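Local coordinates for globin (Chloroflexus aurantiacus, PDB 5D1V), which is a heme-binding truncated hemoglobin of group II, and probably binds and carries oxygen, at residues A[4-7]-A[8-11]; A[28-31]-A[32-35]; A[38-41]-A[42-45]; A[50-53]-A[54-58]; A[110-113]-A[114-118]. All coordinates share one frame; numbering follows the deposited sequence.

Contact 1 of 5, residues A[4-7]-A[8-11]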
# COMPACT_ATOMS: atom_id res chain seq x y z
N PRO A 4 28.39 6.65 1.26
CA PRO A 4 28.08 5.22 1.06
C PRO A 4 26.80 5.00 0.26
O PRO A 4 25.85 5.79 0.35
CB PRO A 4 27.94 4.70 2.48
CG PRO A 4 28.84 5.62 3.31
CD PRO A 4 28.65 6.97 2.68
N THR A 5 26.79 3.93 -0.53
CA THR A 5 25.64 3.57 -1.38
C THR A 5 24.48 3.02 -0.55
O THR A 5 24.65 2.62 0.61
CB THR A 5 26.02 2.50 -2.41
OG1 THR A 5 26.50 1.35 -1.71
CG2 THR A 5 27.08 3.00 -3.36
N ILE A 6 23.30 3.02 -1.16
CA ILE A 6 22.15 2.36 -0.57
C ILE A 6 22.52 0.93 -0.21
O ILE A 6 22.20 0.46 0.88
CB ILE A 6 20.91 2.39 -1.52
CG1 ILE A 6 20.46 3.83 -1.79
CG2 ILE A 6 19.79 1.56 -0.94
CD1 ILE A 6 19.93 4.56 -0.60
N TYR A 7 23.16 0.23 -1.15
CA TYR A 7 23.63 -1.14 -0.93
C TYR A 7 24.33 -1.29 0.43
O TYR A 7 24.00 -2.19 1.22
CB TYR A 7 24.56 -1.55 -2.06
CG TYR A 7 25.16 -2.92 -1.96
CD1 TYR A 7 24.47 -4.03 -2.44
CD2 TYR A 7 26.43 -3.11 -1.42
CE1 TYR A 7 25.02 -5.30 -2.36
CE2 TYR A 7 26.99 -4.37 -1.35
CZ TYR A 7 26.27 -5.46 -1.81
OH TYR A 7 26.80 -6.73 -1.79
N GLU A 8 25.31 -0.43 0.68
CA GLU A 8 26.06 -0.45 1.95
C GLU A 8 25.14 -0.13 3.11
O GLU A 8 25.19 -0.79 4.15
CB GLU A 8 27.21 0.56 1.93
CG GLU A 8 28.21 0.42 0.79
CD GLU A 8 29.21 1.59 0.73
OE1 GLU A 8 30.05 1.70 1.66
OE2 GLU A 8 29.16 2.39 -0.24
N GLN A 9 24.30 0.88 2.93
CA GLN A 9 23.45 1.38 4.02
C GLN A 9 22.52 0.32 4.57
O GLN A 9 22.22 0.30 5.75
CB GLN A 9 22.61 2.55 3.55
CG GLN A 9 23.38 3.85 3.39
CD GLN A 9 22.57 4.89 2.63
OE1 GLN A 9 23.02 5.40 1.61
NE2 GLN A 9 21.37 5.18 3.12
N ILE A 10 22.04 -0.57 3.71
CA ILE A 10 21.02 -1.51 4.15
C ILE A 10 21.64 -2.87 4.52
O ILE A 10 20.91 -3.78 4.88
CB ILE A 10 19.88 -1.67 3.08
CG1 ILE A 10 20.31 -2.49 1.86
CG2 ILE A 10 19.33 -0.28 2.67
CD1 ILE A 10 19.13 -2.89 0.98
N GLY A 11 22.97 -2.99 4.47
CA GLY A 11 23.63 -4.21 4.90
C GLY A 11 24.12 -5.13 3.79
O GLY A 11 24.52 -6.28 4.03
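Thr-5 and Glu-8 trade hydrogen bonds in both directions between side chain and backbone. The backbone N of Thr-5 donates to Glu-8 OE2 at 2.8 Å, and the bond is nearly straight at 168°. It comes in from above the carboxylate plane. In return, Glu-8 N gives its hydrogen to Thr-5 OG1 at 3.2 Å. Thr-5 OG1 sits between its own backbone N and carbonyl carbon (chi1 59°), which brings the hydroxyl over the start of the helix. The two side chains cross at about a right angle, with Glu-8 CG lying against Thr-5 OG1. Pro-4 CB lies beside the Glu-8 carboxylate, 3.8 Å from Glu-8 OE1.

Backbone bonds continue the turn. Gln-9 N reaches Thr-5 O at 2.9 Å, and Ile-10 N reaches Ile-6 O at 3.0 Å.

Apolar contact is lighter. Ile-6 CG2 meets Ile-10 CG2 at 4.1 Å. Both isoleucines also touch helix 105-119, Ile-6 on Val-108 and Ile-10 on Met-109.

The short helix 6-9 closes at once. Gly-11 has positive phi, where a CB would be jammed against the carbonyl O of Ile-10, and its N bonds back to Glu-8 O. Residues 4-11 thus join two classic helix ends: a capping box of Thr-5 and Glu-8 at the N-terminal end of helix 6-9, and a Schellman motif at Gly-11.

Contact 2 of 5, residues A[28-31]-A[32-35]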
# COMPACT_ATOMS: atom_id res chain seq x y z
N GLU A 28 5.41 -16.77 -5.97
CA GLU A 28 5.08 -18.15 -6.27
C GLU A 28 3.65 -18.43 -5.81
O GLU A 28 2.95 -19.24 -6.41
CB GLU A 28 6.07 -19.11 -5.61
CG GLU A 28 6.01 -20.51 -6.22
CD GLU A 28 7.30 -21.30 -6.05
OE1 GLU A 28 8.19 -20.87 -5.29
OE2 GLU A 28 7.40 -22.37 -6.68
N ALA A 29 3.21 -17.75 -4.75
CA ALA A 29 1.90 -18.01 -4.14
C ALA A 29 0.79 -17.12 -4.70
O ALA A 29 -0.35 -17.19 -4.23
CB ALA A 29 1.98 -17.83 -2.63
N ASP A 30 1.10 -16.31 -5.70
CA ASP A 30 0.14 -15.36 -6.26
C ASP A 30 -0.25 -15.70 -7.69
O ASP A 30 0.53 -15.46 -8.61
CB ASP A 30 0.73 -13.95 -6.23
CG ASP A 30 -0.30 -12.88 -6.61
OD1 ASP A 30 -1.40 -13.23 -7.08
OD2 ASP A 30 0.02 -11.69 -6.44
N PRO A 31 -1.47 -16.21 -7.89
CA PRO A 31 -1.89 -16.58 -9.26
C PRO A 31 -1.92 -15.43 -10.26
O PRO A 31 -2.00 -15.67 -11.47
CB PRO A 31 -3.31 -17.13 -9.05
CG PRO A 31 -3.38 -17.53 -7.65
CD PRO A 31 -2.47 -16.62 -6.89
N ARG A 32 -1.89 -14.19 -9.78
CA ARG A 32 -1.87 -13.04 -10.69
C ARG A 32 -0.56 -12.97 -11.45
O ARG A 32 -0.52 -12.40 -12.54
CB ARG A 32 -2.08 -11.74 -9.92
CG ARG A 32 -3.39 -11.66 -9.19
CD ARG A 32 -3.48 -10.36 -8.44
NE ARG A 32 -2.63 -10.35 -7.26
CZ ARG A 32 -2.43 -9.30 -6.49
NH1 ARG A 32 -3.01 -8.14 -6.78
NH2 ARG A 32 -1.65 -9.38 -5.43
N LEU A 33 0.50 -13.54 -10.87
CA LEU A 33 1.85 -13.38 -11.40
C LEU A 33 2.51 -14.67 -11.82
O LEU A 33 3.27 -14.66 -12.78
CB LEU A 33 2.75 -12.74 -10.37
CG LEU A 33 2.41 -11.29 -10.06
CD1 LEU A 33 3.27 -10.79 -8.90
CD2 LEU A 33 2.56 -10.40 -11.28
N ARG A 34 2.21 -15.76 -11.11
CA ARG A 34 3.03 -16.97 -11.17
C ARG A 34 3.15 -17.45 -12.62
O ARG A 34 4.23 -17.83 -13.06
CB ARG A 34 2.46 -18.08 -10.27
CG ARG A 34 3.22 -19.42 -10.37
CD ARG A 34 4.70 -19.19 -10.08
NE ARG A 34 5.57 -20.36 -10.22
CZ ARG A 34 6.22 -20.71 -11.33
NH1 ARG A 34 6.10 -20.01 -12.45
NH2 ARG A 34 7.03 -21.76 -11.30
N HIS A 35 2.04 -17.39 -13.36
CA HIS A 35 1.99 -17.93 -14.71
C HIS A 35 2.95 -17.25 -15.69
O HIS A 35 3.29 -17.82 -16.74
CB HIS A 35 0.57 -17.81 -15.24
CG HIS A 35 0.11 -16.39 -15.43
ND1 HIS A 35 0.15 -15.76 -16.65
CD2 HIS A 35 -0.36 -15.48 -14.55
CE1 HIS A 35 -0.31 -14.53 -16.52
NE2 HIS A 35 -0.62 -14.33 -15.25
O HOH W 1 8.40 -23.10 -9.02
O HOH W 2 -0.74 -17.92 -12.09
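Asp-30 OD1 takes two hydrogen bonds from Arg-32. One is from the backbone N of Arg-32 at 2.9 Å, which meets Asp-30 OD1 from above the carboxylate plane. The other is from Arg-32 NE at 3.1 Å, on the syn lone pair of Asp-30 OD1 and in the guanidinium plane. Arg-32 is bent at chi3 (-74°), and this folds its guanidinium back onto the carboxylate. The salt bridge is completed by Arg-32 NH2 at 3.0 Å from Asp-30 OD2, a weak bond by angle. Both groups have second partners on helix 82-98: His-91 for Asp-30 OD2 and Glu-90 for Arg-32 NH2.

The carbonyl O of Asp-30 is also gripped twice. Leu-33 N and Arg-34 N both donate to it, the first from above the carbonyl plane.

Glu-28 and Arg-34 run side by side, pointing the same way. Their charged ends do not touch. A water joins them, 2.6 Å from Glu-28 OE2 and 3.0 Å from Arg-34 NH2. Arg-34 NH1 bonds to Pro-38 O.

Leu-33 touches the heme. This is a compact turn after helix 13-28; its aspartate ties it to helix 82-98, and Leu-33 lines the heme pocket of this truncated globin.

Contact 3 of 5, residues A[38-41]-A[42-45]. With HEM (protoporphyrin IX containing Fe), chain C.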
# COMPACT_ATOMS: atom_id res chain seq x y z
N PRO A 38 8.89 -18.65 -15.39
CA PRO A 38 9.16 -19.99 -15.94
C PRO A 38 8.86 -21.11 -14.94
O PRO A 38 8.61 -20.83 -13.78
CB PRO A 38 10.65 -19.96 -16.27
CG PRO A 38 11.09 -18.53 -16.14
CD PRO A 38 10.12 -17.86 -15.22
N ALA A 39 8.88 -22.36 -15.40
CA ALA A 39 8.71 -23.49 -14.50
C ALA A 39 9.76 -23.47 -13.37
O ALA A 39 9.44 -23.73 -12.23
CB ALA A 39 8.75 -24.80 -15.26
N ASP A 40 11.01 -23.15 -13.71
CA ASP A 40 12.11 -23.09 -12.74
C ASP A 40 12.39 -21.62 -12.45
O ASP A 40 12.81 -20.87 -13.34
CB ASP A 40 13.38 -23.78 -13.28
CG ASP A 40 14.57 -23.73 -12.30
OD1 ASP A 40 14.42 -23.17 -11.18
OD2 ASP A 40 15.64 -24.28 -12.66
N LEU A 41 12.15 -21.21 -11.21
CA LEU A 41 12.31 -19.80 -10.86
C LEU A 41 13.74 -19.40 -10.53
O LEU A 41 14.03 -18.22 -10.45
CB LEU A 41 11.41 -19.45 -9.67
CG LEU A 41 9.91 -19.68 -9.85
CD1 LEU A 41 9.19 -19.52 -8.52
CD2 LEU A 41 9.31 -18.73 -10.86
N GLU A 42 14.63 -20.37 -10.31
CA GLU A 42 15.91 -20.06 -9.66
C GLU A 42 16.85 -19.18 -10.48
O GLU A 42 17.46 -18.25 -9.92
CB GLU A 42 16.65 -21.34 -9.27
CG GLU A 42 16.10 -22.04 -8.02
CD GLU A 42 16.10 -21.15 -6.77
OE1 GLU A 42 17.10 -20.42 -6.53
OE2 GLU A 42 15.09 -21.18 -6.05
N PRO A 43 17.00 -19.46 -11.78
CA PRO A 43 17.91 -18.56 -12.51
C PRO A 43 17.46 -17.11 -12.51
O PRO A 43 18.28 -16.22 -12.30
CB PRO A 43 17.91 -19.13 -13.94
CG PRO A 43 17.49 -20.55 -13.80
CD PRO A 43 16.56 -20.60 -12.62
N GLY A 44 16.18 -16.88 -12.73
CA GLY A 44 15.61 -15.55 -12.74
C GLY A 44 15.67 -14.88 -11.38
O GLY A 44 15.90 -13.67 -11.30
N LYS A 45 15.46 -15.65 -10.32
CA LYS A 45 15.58 -15.15 -8.96
C LYS A 45 16.97 -14.60 -8.70
O LYS A 45 17.09 -13.48 -8.19
CB LYS A 45 15.24 -16.26 -7.95
CG LYS A 45 15.26 -15.84 -6.51
CD LYS A 45 14.95 -17.05 -5.61
CE LYS A 45 15.09 -16.66 -4.16
NZ LYS A 45 15.46 -17.80 -3.28
CHA HEM C . 12.59 -10.63 -14.75
CHB HEM C . 13.28 -6.49 -12.30
CHC HEM C . 8.53 -5.47 -12.79
CHD HEM C . 7.84 -10.07 -14.14
C1A HEM C . 13.20 -9.59 -14.09
C2A HEM C . 14.63 -9.39 -13.94
C3A HEM C . 14.81 -8.24 -13.27
C4A HEM C . 13.50 -7.67 -12.99
CMA HEM C . 16.13 -7.54 -12.81
CAA HEM C . 15.70 -10.36 -14.48
CBA HEM C . 16.26 -9.71 -15.76
CGA HEM C . 17.19 -10.71 -16.44
O1A HEM C . 16.70 -11.75 -16.96
O2A HEM C . 18.41 -10.47 -16.48
C1B HEM C . 12.05 -5.84 -12.23
C2B HEM C . 11.81 -4.52 -11.69
C3B HEM C . 10.49 -4.26 -11.85
C4B HEM C . 9.87 -5.39 -12.46
CMB HEM C . 12.89 -3.63 -11.05
CAB HEM C . 9.64 -3.03 -11.46
CBB HEM C . 10.14 -2.16 -10.58
C1C HEM C . 7.90 -6.63 -13.17
C2C HEM C . 6.47 -6.83 -13.33
C3C HEM C . 6.32 -8.12 -13.71
C4C HEM C . 7.61 -8.76 -13.78
CMC HEM C . 5.41 -5.71 -13.12
CAC HEM C . 5.01 -8.87 -13.97
CBC HEM C . 3.97 -8.42 -13.27
C1D HEM C . 9.05 -10.62 -14.48
C2D HEM C . 9.29 -11.92 -15.10
C3D HEM C . 10.62 -12.06 -15.27
C4D HEM C . 11.25 -10.86 -14.77
CMD HEM C . 8.19 -12.92 -15.48
CAD HEM C . 11.37 -13.25 -15.89
CBD HEM C . 11.83 -14.14 -14.74
CGD HEM C . 12.62 -15.32 -15.23
O1D HEM C . 12.79 -16.27 -14.43
O2D HEM C . 13.05 -15.32 -16.42
NA HEM C . 12.54 -8.51 -13.51
NB HEM C . 10.85 -6.33 -12.70
NC HEM C . 8.55 -7.81 -13.48
ND HEM C . 10.27 -10.01 -14.31
FE HEM C . 10.52 -8.19 -13.47
O HOH W 3 14.20 -18.53 -14.03
O HOH W 4 10.46 -9.16 -11.54
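Asp-40 OD1 accepts from Glu-42 N at 2.9 Å. The bond is nearly straight, at 168°, and approaches from above the carboxylate plane. Asp-40 CG lies anti to the backbone N (chi1 179°), which swings the carboxylate forward to the first turn of helix 42-55. Pro-43 CD packs at the same oxygen, 3.6 Å from Asp-40 OD1. Leu-41 O receives Lys-45 N at 2.9 Å, the first backbone bond of the helix here.

A water links this turn to the heme. It donates to Asp-40 O and to heme O1D, the latter at 2.7 Å, and accepts from Gly-44 N at 2.9 Å. Pro-38 CD lies 3.2 Å from the same heme O1D. Gly-44 CA comes to 3.4 Å from it, and a CB on Gly-44 would clash with this oxygen.

Farther out, Leu-41 packs on Tyr-24 and Glu-28 of helix 13-28. The extended Lys-45 chain carries NZ to a salt bridge with Asp-21. Tyr-62 and Arg-66 are also hydrogen-bonded to the heme.

The capping carboxylate satisfies an amide that the first turn cannot. The amide of Gly-44 is turned, through one water, to a heme propionate. The positive N-terminal end of helix 42-55 would probably help to stabilise the negative charges of both carboxylates.

Contact 4 of 5, residues A[50-53]-A[54-58]. With HEM (protoporphyrin IX containing Fe), chain C.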
# COMPACT_ATOMS: atom_id res chain seq x y z
N LEU A 50 20.87 -10.03 -8.27
CA LEU A 50 22.10 -9.39 -8.72
C LEU A 50 21.81 -8.00 -9.30
O LEU A 50 22.57 -7.06 -9.08
CB LEU A 50 22.81 -10.24 -9.75
CG LEU A 50 23.27 -11.60 -9.21
CD1 LEU A 50 23.89 -12.43 -10.32
CD2 LEU A 50 24.24 -11.49 -8.04
N PHE A 51 20.69 -7.87 -10.01
CA PHE A 51 20.31 -6.57 -10.53
C PHE A 51 20.10 -5.57 -9.41
O PHE A 51 20.63 -4.46 -9.46
CB PHE A 51 19.03 -6.62 -11.36
CG PHE A 51 18.52 -5.25 -11.67
CD1 PHE A 51 19.21 -4.42 -12.55
CD2 PHE A 51 17.44 -4.72 -10.97
CE1 PHE A 51 18.78 -3.12 -12.79
CE2 PHE A 51 17.00 -3.42 -11.20
CZ PHE A 51 17.68 -2.61 -12.12
N LEU A 52 19.31 -5.94 -8.40
CA LEU A 52 19.04 -5.02 -7.32
C LEU A 52 20.34 -4.63 -6.62
O LEU A 52 20.57 -3.45 -6.31
CB LEU A 52 18.06 -5.63 -6.32
CG LEU A 52 16.67 -5.89 -6.90
CD1 LEU A 52 15.82 -6.72 -5.92
CD2 LEU A 52 15.96 -4.59 -7.27
N MET A 53 21.19 -5.61 -6.39
CA MET A 53 22.47 -5.35 -5.74
C MET A 53 23.27 -4.31 -6.51
O MET A 53 23.83 -3.37 -5.93
CB MET A 53 23.29 -6.65 -5.62
CG MET A 53 22.71 -7.62 -4.60
SD MET A 53 23.47 -9.25 -4.69
CE MET A 53 25.18 -8.83 -4.46
N GLN A 54 23.32 -4.48 -7.82
CA GLN A 54 24.06 -3.57 -8.69
C GLN A 54 23.43 -2.19 -8.75
O GLN A 54 24.12 -1.19 -8.65
CB GLN A 54 24.14 -4.15 -10.08
CG GLN A 54 24.89 -3.27 -11.08
CD GLN A 54 25.00 -3.95 -12.43
OE1 GLN A 54 25.76 -4.90 -12.59
NE2 GLN A 54 24.21 -3.48 -13.39
N TYR A 55 22.12 -2.14 -8.93
CA TYR A 55 21.43 -0.87 -9.10
C TYR A 55 21.66 0.04 -7.90
O TYR A 55 21.92 1.24 -8.05
CB TYR A 55 19.93 -1.07 -9.34
CG TYR A 55 19.24 0.25 -9.63
CD1 TYR A 55 19.23 0.78 -10.92
CD2 TYR A 55 18.66 1.00 -8.61
CE1 TYR A 55 18.64 2.01 -11.18
CE2 TYR A 55 18.06 2.24 -8.88
CZ TYR A 55 18.06 2.72 -10.16
OH TYR A 55 17.49 3.94 -10.45
N PHE A 56 21.58 -0.53 -6.71
CA PHE A 56 21.66 0.24 -5.48
C PHE A 56 23.12 0.40 -4.99
O PHE A 56 23.36 0.90 -3.90
CB PHE A 56 20.74 -0.40 -4.45
CG PHE A 56 19.31 -0.18 -4.76
CD1 PHE A 56 18.75 1.09 -4.64
CD2 PHE A 56 18.52 -1.22 -5.24
CE1 PHE A 56 17.41 1.30 -4.97
CE2 PHE A 56 17.18 -0.99 -5.56
CZ PHE A 56 16.64 0.29 -5.43
N GLY A 57 24.07 0.03 -5.83
CA GLY A 57 25.45 0.46 -5.64
C GLY A 57 26.44 -0.60 -5.24
O GLY A 57 27.57 -0.27 -4.90
N GLY A 58 26.01 -1.86 -5.24
CA GLY A 58 26.90 -2.97 -4.94
C GLY A 58 27.68 -3.54 -6.11
O GLY A 58 28.00 -2.82 -7.09
CHA HEM C . 12.59 -10.63 -14.75
CHB HEM C . 13.28 -6.49 -12.30
CHC HEM C . 8.53 -5.47 -12.79
CHD HEM C . 7.84 -10.07 -14.14
C1A HEM C . 13.20 -9.59 -14.09
C2A HEM C . 14.63 -9.39 -13.94
C3A HEM C . 14.81 -8.24 -13.27
C4A HEM C . 13.50 -7.67 -12.99
CMA HEM C . 16.13 -7.54 -12.81
CAA HEM C . 15.70 -10.36 -14.48
CBA HEM C . 16.26 -9.71 -15.76
CGA HEM C . 17.19 -10.71 -16.44
O1A HEM C . 16.70 -11.75 -16.96
O2A HEM C . 18.41 -10.47 -16.48
C1B HEM C . 12.05 -5.84 -12.23
C2B HEM C . 11.81 -4.52 -11.69
C3B HEM C . 10.49 -4.26 -11.85
C4B HEM C . 9.87 -5.39 -12.46
CMB HEM C . 12.89 -3.63 -11.05
CAB HEM C . 9.64 -3.03 -11.46
CBB HEM C . 10.14 -2.16 -10.58
C1C HEM C . 7.90 -6.63 -13.17
C2C HEM C . 6.47 -6.83 -13.33
C3C HEM C . 6.32 -8.12 -13.71
C4C HEM C . 7.61 -8.76 -13.78
CMC HEM C . 5.41 -5.71 -13.12
CAC HEM C . 5.01 -8.87 -13.97
CBC HEM C . 3.97 -8.42 -13.27
C1D HEM C . 9.05 -10.62 -14.48
C2D HEM C . 9.29 -11.92 -15.10
C3D HEM C . 10.62 -12.06 -15.27
C4D HEM C . 11.25 -10.86 -14.77
CMD HEM C . 8.19 -12.92 -15.48
CAD HEM C . 11.37 -13.25 -15.89
CBD HEM C . 11.83 -14.14 -14.74
CGD HEM C . 12.62 -15.32 -15.23
O1D HEM C . 12.79 -16.27 -14.43
O2D HEM C . 13.05 -15.32 -16.42
NA HEM C . 12.54 -8.51 -13.51
NB HEM C . 10.85 -6.33 -12.70
NC HEM C . 8.55 -7.81 -13.48
ND HEM C . 10.27 -10.01 -14.31
FE HEM C . 10.52 -8.19 -13.47
O HOH W 4 10.46 -9.16 -11.54
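Phe-51 projects from helix 42-55 with its CB against the heme, 3.4 Å from heme CMA. CG anti to the backbone N (chi1 169°) carries the ring along the helix toward Tyr-55. CG and CD2 stay near the same heme methyl, while CE2 comes within 4.1 Å of heme CMB. At the tip, Phe-51 CZ meets Tyr-55 CB at 3.9 Å. That CB lies over one face of the Phe-51 ring, offset toward the rim, in a CH-pi contact. The two rings are oblique, with planes 37° apart. With an alanine at Phe-51, a gap would probably open beside the heme methyls, and Tyr-55 CB would lose its ring face.

Leu-52 CD2 touches Phe-56 CE2, one turn on, at 4.2 Å. The helix ends in a Schellman motif at Gly-57, where Gly-58 N bonds to Met-53 O at 2.7 Å. Phe-51 and Leu-52 face Tyr-112 and Phe-113 of helix 105-119, Met-53 meets Phe-16 of helix 13-28, and Leu-50 and Gln-54 lie on Tyr-62 of helix 61-66.

Contact 5 of 5, residues A[110-113]-A[114-118]. With HEM (protoporphyrin IX containing Fe), chain C.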
# COMPACT_ATOMS: atom_id res chain seq x y z
N GLU A 110 11.70 2.20 -2.44
CA GLU A 110 10.27 2.30 -2.77
C GLU A 110 10.03 3.29 -3.91
O GLU A 110 9.30 3.01 -4.88
CB GLU A 110 9.46 2.73 -1.53
CG GLU A 110 8.05 3.24 -1.92
CD GLU A 110 7.10 3.28 -0.74
OE1 GLU A 110 7.55 2.97 0.37
OE2 GLU A 110 5.92 3.65 -0.94
N ASN A 111 10.69 4.43 -3.84
CA ASN A 111 10.50 5.44 -4.87
C ASN A 111 10.91 4.87 -6.23
O ASN A 111 10.22 5.03 -7.23
CB ASN A 111 11.30 6.71 -4.58
CG ASN A 111 10.92 7.40 -3.27
OD1 ASN A 111 9.81 7.23 -2.74
ND2 ASN A 111 11.82 8.25 -2.77
N TYR A 112 12.06 4.19 -6.25
CA TYR A 112 12.55 3.62 -7.48
C TYR A 112 11.56 2.56 -8.01
O TYR A 112 11.19 2.56 -9.20
CB TYR A 112 13.93 3.00 -7.29
CG TYR A 112 14.27 2.09 -8.44
CD1 TYR A 112 14.59 2.61 -9.67
CD2 TYR A 112 14.21 0.72 -8.29
CE1 TYR A 112 14.87 1.78 -10.75
CE2 TYR A 112 14.48 -0.13 -9.35
CZ TYR A 112 14.81 0.41 -10.57
OH TYR A 112 15.06 -0.45 -11.63
N PHE A 113 11.09 1.67 -7.13
CA PHE A 113 10.20 0.59 -7.53
C PHE A 113 8.87 1.11 -8.09
O PHE A 113 8.32 0.54 -9.05
CB PHE A 113 9.95 -0.35 -6.35
CG PHE A 113 11.12 -1.21 -5.98
CD1 PHE A 113 11.89 -1.83 -6.94
CD2 PHE A 113 11.46 -1.40 -4.65
CE1 PHE A 113 12.97 -2.65 -6.59
CE2 PHE A 113 12.53 -2.21 -4.29
CZ PHE A 113 13.28 -2.83 -5.26
N ARG A 114 8.34 2.16 -7.49
CA ARG A 114 7.04 2.67 -7.90
C ARG A 114 7.16 3.21 -9.32
O ARG A 114 6.29 3.01 -10.16
CB ARG A 114 6.52 3.76 -6.95
CG ARG A 114 6.04 3.20 -5.62
CD ARG A 114 5.46 4.28 -4.69
NE ARG A 114 5.02 3.77 -3.40
CZ ARG A 114 3.83 3.20 -3.15
NH1 ARG A 114 2.95 3.03 -4.13
NH2 ARG A 114 3.55 2.80 -1.93
N HIS A 115 8.27 3.87 -9.60
CA HIS A 115 8.49 4.41 -10.93
C HIS A 115 8.74 3.29 -11.94
O HIS A 115 8.12 3.25 -12.99
CB HIS A 115 9.68 5.37 -10.90
CG HIS A 115 9.90 6.12 -12.18
ND1 HIS A 115 10.61 5.61 -13.24
CD2 HIS A 115 9.51 7.36 -12.55
CE1 HIS A 115 10.65 6.51 -14.21
NE2 HIS A 115 9.99 7.57 -13.81
N ALA A 116 9.62 2.36 -11.58
CA ALA A 116 10.02 1.27 -12.48
C ALA A 116 8.84 0.35 -12.83
O ALA A 116 8.69 -0.08 -13.99
CB ALA A 116 11.12 0.49 -11.85
N ALA A 117 8.02 0.04 -11.83
CA ALA A 117 6.86 -0.83 -12.06
C ALA A 117 5.87 -0.18 -13.03
O ALA A 117 5.33 -0.86 -13.88
CB ALA A 117 6.17 -1.15 -10.76
N GLN A 118 5.62 1.11 -12.88
CA GLN A 118 4.76 1.85 -13.81
C GLN A 118 5.34 1.82 -15.21
O GLN A 118 4.63 1.49 -16.18
CB GLN A 118 4.58 3.30 -13.33
CG GLN A 118 3.74 4.18 -14.24
CD GLN A 118 2.24 3.87 -14.23
OE1 GLN A 118 1.77 2.98 -13.52
NE2 GLN A 118 1.48 4.63 -15.01
CHA HEM C . 12.59 -10.63 -14.75
CHB HEM C . 13.28 -6.49 -12.30
CHC HEM C . 8.53 -5.47 -12.79
CHD HEM C . 7.84 -10.07 -14.14
C1A HEM C . 13.20 -9.59 -14.09
C2A HEM C . 14.63 -9.39 -13.94
C3A HEM C . 14.81 -8.24 -13.27
C4A HEM C . 13.50 -7.67 -12.99
CMA HEM C . 16.13 -7.54 -12.81
CAA HEM C . 15.70 -10.36 -14.48
CBA HEM C . 16.26 -9.71 -15.76
CGA HEM C . 17.19 -10.71 -16.44
O1A HEM C . 16.70 -11.75 -16.96
O2A HEM C . 18.41 -10.47 -16.48
C1B HEM C . 12.05 -5.84 -12.23
C2B HEM C . 11.81 -4.52 -11.69
C3B HEM C . 10.49 -4.26 -11.85
C4B HEM C . 9.87 -5.39 -12.46
CMB HEM C . 12.89 -3.63 -11.05
CAB HEM C . 9.64 -3.03 -11.46
CBB HEM C . 10.14 -2.16 -10.58
C1C HEM C . 7.90 -6.63 -13.17
C2C HEM C . 6.47 -6.83 -13.33
C3C HEM C . 6.32 -8.12 -13.71
C4C HEM C . 7.61 -8.76 -13.78
CMC HEM C . 5.41 -5.71 -13.12
CAC HEM C . 5.01 -8.87 -13.97
CBC HEM C . 3.97 -8.42 -13.27
C1D HEM C . 9.05 -10.62 -14.48
C2D HEM C . 9.29 -11.92 -15.10
C3D HEM C . 10.62 -12.06 -15.27
C4D HEM C . 11.25 -10.86 -14.77
CMD HEM C . 8.19 -12.92 -15.48
CAD HEM C . 11.37 -13.25 -15.89
CBD HEM C . 11.83 -14.14 -14.74
CGD HEM C . 12.62 -15.32 -15.23
O1D HEM C . 12.79 -16.27 -14.43
O2D HEM C . 13.05 -15.32 -16.42
NA HEM C . 12.54 -8.51 -13.51
NB HEM C . 10.85 -6.33 -12.70
NC HEM C . 8.55 -7.81 -13.48
ND HEM C . 10.27 -10.01 -14.31
FE HEM C . 10.52 -8.19 -13.47
O HOH W 4 10.46 -9.16 -11.54
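Tyr-112 offers one face of its ring to Ala-116 CB, which sits one turn on and offset toward the rim. This is a CH-pi contact, with Ala-116 CB 3.9 Å from Tyr-112 CZ. The heme is near as well: Tyr-112 OH is 3.9 Å from heme CMB. Ala-116 CB reaches the heme vinyl too, closely, at 3.1 Å from heme CBB. Phe-113 has heme CBB at its ring edge, and Ala-117 lies by the same vinyl. One side of helix 105-119 is thus a wall of the globin heme pocket. Its small alanines let the vinyl come close to the backbone.

Away from the heme, Arg-114 grips Glu-110 side-on. Arg-114 NE and NH2 both bond to Glu-110 OE2, at 2.6 Å and 2.7 Å. That oxygen lies in the guanidinium plane and takes NE on its anti lone pair. A leucine in place of Arg-114 would probably leave the Glu-110 carboxylate without its charge partner. Arg-114 NH2 also bonds to Ala-29 O of the second subunit.

In the fold
The five contacts follow one another along the chain without overlap. Contacts 1 and 2 lie on opposite sides of the chain's centre, their centres about 30 Å apart. Contact 1 touches contact 4, where Tyr-7 N probably bonds to Phe-56 O. Contacts 3 and 4 share helix 42-55, one at its start and one at its end, with centres about 19 Å apart. Contacts 4 and 5 join helices 42-55 and 105-119 through aromatic residues, including stacked Tyr-55 and Tyr-112. Contact 2 leads into contact 3 through Arg-34 and Leu-41. Contacts 2 to 5 all touch the heme and thus meet at one pocket, while contact 1 lies outside it and packs on the end of helix 42-55.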